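PDB 5LHJ: leucine aminopeptidase 2, chloroplastic from Streptomyces sp. BC16019, which acts as a manganese-binding aminopeptidase of the M17 family in bottromycin maturation, probably by removing unsubstituted N-terminal residues from peptides. Local coordinates for residues 227-230 against 231-234; 322-325 against 326-329; 342-345 against 346-349; 424-427 against 428-431. One frame throughout, in Å; residues are numbered along the deposited sequence.

Contact 1 of 4, residues 227-230 against 231-234; sequences LTAV and GRGS
The Arg232 side chain runs past the carbonyl of Ala229. Its CG lies between its own backbone N and carbonyl carbon (chi1 78°), and from there the chain runs extended as far as NE. CG comes to 3.4 Å from Ala229 O. The guanidinium reaches the same oxygen obliquely, with Arg232 NH1 3.3 Å from Ala229 O, and it turns an edge to Ala229 CA. Arg232 NH2 reaches the loop of residues 322-327, where it forms a long, weak ion pair with Asp327. With an alanine here, the carbonyl of Ala229 would probably be less covered and Asp327 would lose one positive neighbour.

This is the C-terminal end of helix 225-231 in the catalytic domain. Its final turn carries the bond from Gly231 N to Leu227 O, 3.0 Å long. A CB on Gly231 would sit tight against Leu227 O. Beyond the helix, water bridges the chain. One water lies 2.8 Å from Val230 O and accepts from Gly233 N, and another lies 2.9 Å from Val230 O and accepts from Ser234 N. Val230 sets CG1 anti to its backbone N (chi1 164°), which turns this methyl to CG of Glu345, a manganese ligand. Val230 also packs on Val348 and Val349.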
# COMPACT_ATOMS: atom_id res chain seq x y z
N LEU A 227 27.83 13.97 10.13
CA LEU A 227 28.47 12.67 9.94
C LEU A 227 28.40 11.79 11.19
O LEU A 227 28.01 10.62 11.12
CB LEU A 227 29.93 12.86 9.50
CG LEU A 227 30.81 11.59 9.41
CD1 LEU A 227 30.27 10.60 8.40
CD2 LEU A 227 32.22 12.01 9.04
N THR A 228 28.80 12.34 12.34
CA THR A 228 28.79 11.57 13.60
C THR A 228 27.35 11.20 14.05
O THR A 228 27.12 10.09 14.49
CB THR A 228 29.61 12.24 14.70
OG1 THR A 228 29.18 13.57 14.89
CG2 THR A 228 31.05 12.29 14.31
N ALA A 229 26.37 12.10 13.85
CA ALA A 229 24.96 11.79 14.19
C ALA A 229 24.35 10.69 13.33
O ALA A 229 23.71 9.75 13.85
CB ALA A 229 24.10 13.05 14.08
N VAL A 230 24.54 10.81 12.02
CA VAL A 230 24.01 9.83 11.07
C VAL A 230 24.68 8.47 11.29
O VAL A 230 24.01 7.45 11.28
CB VAL A 230 24.20 10.31 9.62
CG1 VAL A 230 24.03 9.17 8.61
CG2 VAL A 230 23.23 11.45 9.33
N GLY A 231 25.99 8.47 11.53
CA GLY A 231 26.76 7.25 11.62
C GLY A 231 26.64 6.49 12.93
O GLY A 231 27.13 5.37 13.03
N ARG A 232 26.02 7.07 13.95
CA ARG A 232 26.09 6.48 15.29
C ARG A 232 25.31 5.18 15.51
O ARG A 232 25.70 4.36 16.34
CB ARG A 232 25.73 7.49 16.36
CG ARG A 232 24.26 7.77 16.54
CD ARG A 232 24.07 8.54 17.84
NE ARG A 232 22.67 8.79 18.16
CZ ARG A 232 21.93 9.77 17.65
NH1 ARG A 232 22.43 10.61 16.73
NH2 ARG A 232 20.67 9.92 18.06
N GLY A 233 24.19 5.00 14.79
CA GLY A 233 23.39 3.77 14.97
C GLY A 233 24.14 2.48 14.62
O GLY A 233 24.01 1.45 15.30
N SER A 234 24.92 2.55 13.55
CA SER A 234 25.70 1.43 13.07
C SER A 234 26.74 0.94 14.08
O SER A 234 27.31 1.74 14.81
CB SER A 234 26.42 1.82 11.77
OG SER A 234 27.21 0.75 11.29
O HOH W 1 23.95 4.55 11.53
O HOH W 2 22.32 6.80 13.46

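Contact 2 of 4, residues 322-325 against 326-329; sequences ALRV and GDVV
A type II beta turn from Arg324 to Asp327 leads into strand 328-330. Asp327 N closes it by a bond to Arg324 O, 3.1 Å long. Gly326 takes the third position with a positive phi of 99°. A CB there would clash with Val325 O, which is why only a residue without a side chain fits easily at these backbone angles.

Beyond the turn, strand 328-330 pairs antiparallel with strand 336-338, and Gly326 and Asp327 already share backbone bonds with Ile339.

The Asp327 carboxylate braces the turn a second time. Asp327 OD2 takes two donors from one residue. Arg324 N meets it at 3.1 Å from well above the carboxylate plane. Arg324 NE makes a salt bridge to Asp327 OD2 at 3.2 Å; OD2 offers its syn lone pair and lies almost in the guanidinium plane. The two flat groups are strongly turned, with their planes 72° apart. The bend at chi3 of Arg324 (-76°) brings NE back to the acid. Leu323 runs the opposite way past Asp327, with CD1 3.6 Å from Asp327 OD2. The outer end of Arg324 belongs to the subunit interface: its NH1 forms a salt bridge with Glu315 of the second subunit.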
# COMPACT_ATOMS: atom_id res chain seq x y z
N ALA A 322 20.29 4.86 17.34
CA ALA A 322 20.28 5.51 16.02
C ALA A 322 19.66 6.91 16.04
O ALA A 322 18.85 7.23 16.90
CB ALA A 322 19.55 4.65 15.01
N LEU A 323 20.04 7.71 15.05
CA LEU A 323 19.48 9.05 14.87
C LEU A 323 17.96 9.02 14.82
O LEU A 323 17.38 8.19 14.13
CB LEU A 323 20.02 9.65 13.56
CG LEU A 323 19.68 11.12 13.26
CD1 LEU A 323 20.05 12.08 14.38
CD2 LEU A 323 20.38 11.52 11.99
N ARG A 324 17.31 9.90 15.59
CA ARG A 324 15.86 9.87 15.75
C ARG A 324 15.19 10.96 14.93
O ARG A 324 15.71 12.06 14.82
CB ARG A 324 15.46 10.07 17.22
CG ARG A 324 15.91 8.98 18.19
CD ARG A 324 15.94 9.46 19.64
NE ARG A 324 17.13 10.28 19.77
CZ ARG A 324 18.06 10.21 20.70
NH1 ARG A 324 17.98 9.44 21.79
NH2 ARG A 324 19.09 11.04 20.55
N VAL A 325 13.99 10.67 14.44
CA VAL A 325 13.13 11.71 13.87
C VAL A 325 12.82 12.74 14.96
O VAL A 325 12.44 12.37 16.08
CB VAL A 325 11.81 11.09 13.32
CG1 VAL A 325 10.83 12.18 12.91
CG2 VAL A 325 12.12 10.16 12.16
N GLY A 326 13.00 14.02 14.64
CA GLY A 326 12.82 15.10 15.61
C GLY A 326 14.11 15.61 16.23
O GLY A 326 14.12 16.70 16.82
N ASP A 327 15.20 14.85 16.10
CA ASP A 327 16.50 15.31 16.57
C ASP A 327 16.95 16.54 15.80
O ASP A 327 16.53 16.76 14.67
CB ASP A 327 17.57 14.22 16.46
CG ASP A 327 17.44 13.16 17.55
OD1 ASP A 327 16.58 13.32 18.46
OD2 ASP A 327 18.21 12.18 17.49
N VAL A 328 17.78 17.34 16.45
CA VAL A 328 18.33 18.53 15.84
C VAL A 328 19.84 18.41 15.84
O VAL A 328 20.46 18.11 16.88
CB VAL A 328 17.83 19.82 16.55
CG1 VAL A 328 18.59 21.05 16.07
CG2 VAL A 328 16.34 19.99 16.33
N VAL A 329 20.43 18.64 14.66
CA VAL A 329 21.87 18.66 14.48
C VAL A 329 22.34 20.12 14.45
O VAL A 329 21.83 20.93 13.68
CB VAL A 329 22.28 17.95 13.17
CG1 VAL A 329 23.77 18.13 12.89
CG2 VAL A 329 21.91 16.47 13.24

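Contact 3 of 4, residues 342-345 against 346-349; sequences TDNE and GRVV
Asn344 and Arg347 lie side by side and point the same way, amide over guanidinium. Their planes are only 12° apart, so they stack. Asn344 ND2 sits over one face of the guanidinium, offset toward the rim, 3.3 Å from Arg347 NH2. Both are donors, so this is contact without a bond. Each group is held by an outside partner: Asn344 ND2 bonds to Asn433 O, and Arg347 NH1 makes a salt bridge to Asp440. Arg347 NE is buried and has no partner in the model. A bend at chi3 (69°) turns the guanidinium under the amide.

Glu345 takes a different course. Its chain bends at chi2 (-67°) and folds its carboxylate back over the start of the helix, with Glu345 CD 3.3 Å from Gly346 N. A water joins Glu345 OE1 and Gly346 N by weak bonds. One turn on, Val349 N bonds to Glu345 O at 3.0 Å, and Val349 CG2 rests 3.4 Å from that oxygen.

Asp343 and Glu345 are manganese ligands, though this chain holds no metal in the model. They belong to the Thr-Asp-x-Glu-Gly-Arg run of the M17 signature, which supplies part of the two-metal site; Lys261, Asp266 and Asp284 complete it.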
# COMPACT_ATOMS: atom_id res chain seq x y z
N THR A 342 14.85 10.10 8.48
CA THR A 342 16.21 9.57 8.60
C THR A 342 16.81 9.03 7.28
O THR A 342 18.01 8.79 7.21
CB THR A 342 16.33 8.48 9.69
OG1 THR A 342 15.58 7.32 9.30
CG2 THR A 342 15.85 9.00 11.04
N ASP A 343 15.98 8.81 6.27
CA ASP A 343 16.45 8.43 4.93
C ASP A 343 17.05 9.59 4.11
O ASP A 343 17.71 9.34 3.09
CB ASP A 343 15.34 7.74 4.13
CG ASP A 343 15.85 7.00 2.90
OD1 ASP A 343 16.95 6.41 2.92
OD2 ASP A 343 15.12 7.00 1.87
N ASN A 344 16.88 10.85 4.53
CA ASN A 344 17.56 11.98 3.89
C ASN A 344 18.83 12.35 4.67
O ASN A 344 19.06 13.51 5.04
CB ASN A 344 16.63 13.19 3.73
CG ASN A 344 15.67 13.06 2.55
OD1 ASN A 344 15.70 12.06 1.80
ND2 ASN A 344 14.83 14.07 2.36
N GLU A 345 19.66 11.33 4.88
CA GLU A 345 20.85 11.47 5.72
C GLU A 345 22.03 12.06 4.96
O GLU A 345 22.88 12.70 5.56
CB GLU A 345 21.21 10.12 6.37
CG GLU A 345 22.19 9.23 5.61
CD GLU A 345 21.70 8.66 4.31
OE1 GLU A 345 20.49 8.73 4.01
OE2 GLU A 345 22.55 8.13 3.56
N GLY A 346 22.09 11.84 3.64
CA GLY A 346 23.22 12.30 2.83
C GLY A 346 23.47 13.80 2.93
O GLY A 346 24.62 14.24 3.11
N ARG A 347 22.41 14.59 2.83
CA ARG A 347 22.57 16.04 2.87
C ARG A 347 23.08 16.51 4.24
O ARG A 347 23.86 17.46 4.33
CB ARG A 347 21.28 16.76 2.46
CG ARG A 347 20.12 16.68 3.45
CD ARG A 347 18.81 17.06 2.76
NE ARG A 347 18.42 16.04 1.80
CZ ARG A 347 17.33 16.06 1.03
NH1 ARG A 347 16.46 17.06 1.05
NH2 ARG A 347 17.13 15.03 0.22
N VAL A 348 22.67 15.81 5.29
CA VAL A 348 23.06 16.11 6.66
C VAL A 348 24.55 15.81 6.89
O VAL A 348 25.25 16.57 7.54
CB VAL A 348 22.15 15.34 7.67
CG1 VAL A 348 22.62 15.51 9.11
CG2 VAL A 348 20.70 15.78 7.52
N VAL A 349 25.02 14.70 6.32
CA VAL A 349 26.44 14.33 6.37
C VAL A 349 27.31 15.33 5.58
O VAL A 349 28.36 15.78 6.06
CB VAL A 349 26.63 12.89 5.83
CG1 VAL A 349 28.10 12.57 5.66
CG2 VAL A 349 25.96 11.86 6.73
O HOH W 3 21.00 10.53 1.14

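Contact 4 of 4, residues 424-427 against 428-431; sequences LRSA and VADR
Ser426 reaches across to the backbone of Val428 and Ala429 in an ST turn, within the loop that leads to strand 431-432. The two halves of the loop run almost antiparallel, 174° apart.

Hydrogen bonds fix the bend. Ser426 OG accepts from Val428 N at 3.0 Å and from Ala429 N at 2.9 Å, both nearly straight. With OG anti to the backbone N (chi1 172°), the hydroxyl points into the bend. It also bonds to Glu338 on the adjoining strand 336-338. If Ser426 were an alanine, the two amides would probably lose their shared acceptor and Glu338 its hydroxyl mate.

Water forms a second bridge. One molecule accepts from Ser426 N and lies 2.9 Å from Asp430 O.

Other polar bonds tie the loop outward. Arg431 NE makes a salt bridge to Asp450. Ser426 O bonds to Arg146 of the second subunit, and Asp430 OD2 bonds to Ser147 of that subunit.

Close contacts are mostly with backbone oxygens. Ser426 CB lies 3.3 Å from Ala429 O. At the base of the loop, Arg431 CA makes a CA-H...O contact with Leu424 O at 3.1 Å.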
# COMPACT_ATOMS: atom_id res chain seq x y z
N LEU A 424 12.24 24.25 2.87
CA LEU A 424 13.27 23.97 3.86
C LEU A 424 12.87 24.42 5.30
O LEU A 424 13.56 24.09 6.24
CB LEU A 424 14.57 24.64 3.45
CG LEU A 424 15.23 24.17 2.14
CD1 LEU A 424 16.51 24.94 1.90
CD2 LEU A 424 15.50 22.68 2.19
N ARG A 425 11.76 25.14 5.45
CA ARG A 425 11.40 25.74 6.75
C ARG A 425 11.09 24.68 7.80
O ARG A 425 10.47 23.67 7.49
CB ARG A 425 10.19 26.68 6.60
CG ARG A 425 10.51 27.94 5.82
CD ARG A 425 9.24 28.71 5.49
NE ARG A 425 9.54 29.87 4.65
CZ ARG A 425 8.63 30.61 4.01
NH1 ARG A 425 7.33 30.35 4.11
NH2 ARG A 425 9.04 31.64 3.26
N SER A 426 11.54 24.94 9.03
CA SER A 426 11.29 24.09 10.20
C SER A 426 10.58 24.89 11.29
O SER A 426 10.83 26.08 11.45
CB SER A 426 12.63 23.60 10.75
OG SER A 426 12.52 22.93 11.99
N ALA A 427 9.74 24.22 12.07
CA ALA A 427 9.10 24.85 13.23
C ALA A 427 10.03 24.91 14.44
O ALA A 427 9.68 25.55 15.43
CB ALA A 427 7.83 24.09 13.59
N VAL A 428 11.18 24.25 14.39
CA VAL A 428 12.10 24.12 15.53
C VAL A 428 13.52 24.59 15.20
O VAL A 428 14.12 25.32 15.98
CB VAL A 428 12.12 22.64 16.01
CG1 VAL A 428 13.19 22.40 17.06
CG2 VAL A 428 10.75 22.27 16.57
N ALA A 429 14.06 24.15 14.07
CA ALA A 429 15.44 24.47 13.70
C ALA A 429 15.52 25.47 12.54
O ALA A 429 14.49 26.00 12.08
CB ALA A 429 16.18 23.18 13.37
N ASP A 430 16.73 25.74 12.06
CA ASP A 430 16.90 26.63 10.91
C ASP A 430 16.36 26.04 9.60
O ASP A 430 15.91 26.78 8.73
CB ASP A 430 18.37 27.03 10.71
CG ASP A 430 18.94 27.81 11.88
OD1 ASP A 430 18.18 28.52 12.59
OD2 ASP A 430 20.17 27.72 12.07
N ARG A 431 16.39 24.71 9.48
CA ARG A 431 15.89 24.03 8.30
C ARG A 431 15.52 22.60 8.64
O ARG A 431 15.91 22.08 9.71
CB ARG A 431 16.97 23.99 7.22
CG ARG A 431 18.22 23.25 7.68
CD ARG A 431 19.33 23.34 6.66
NE ARG A 431 20.07 24.60 6.65
CZ ARG A 431 20.94 25.02 7.56
NH1 ARG A 431 21.17 24.34 8.68
NH2 ARG A 431 21.59 26.15 7.35
O HOH W 4 13.12 27.44 9.33

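Overall arrangement
The four contacts follow in series along the catalytic domain, and none nests in or crosses another. Contact 1 ends helix 225-231 and turns the chain toward strand 239-245. After strand 306-316, contact 2 closes a turn before strand 328-330. Contact 3 opens helix 345-358 next to the metal site. Contact 4 closes a bend before strand 431-432. Contact 1 touches both contact 2, through Arg232, and contact 3. Thr342 of contact 3 packs on Leu323 and Val325 of contact 2. Val328 meets Val428 and Ala429, which joins contacts 2 and 4. Their strands share one small sheet through strand 336-338, and both contacts reach the second subunit.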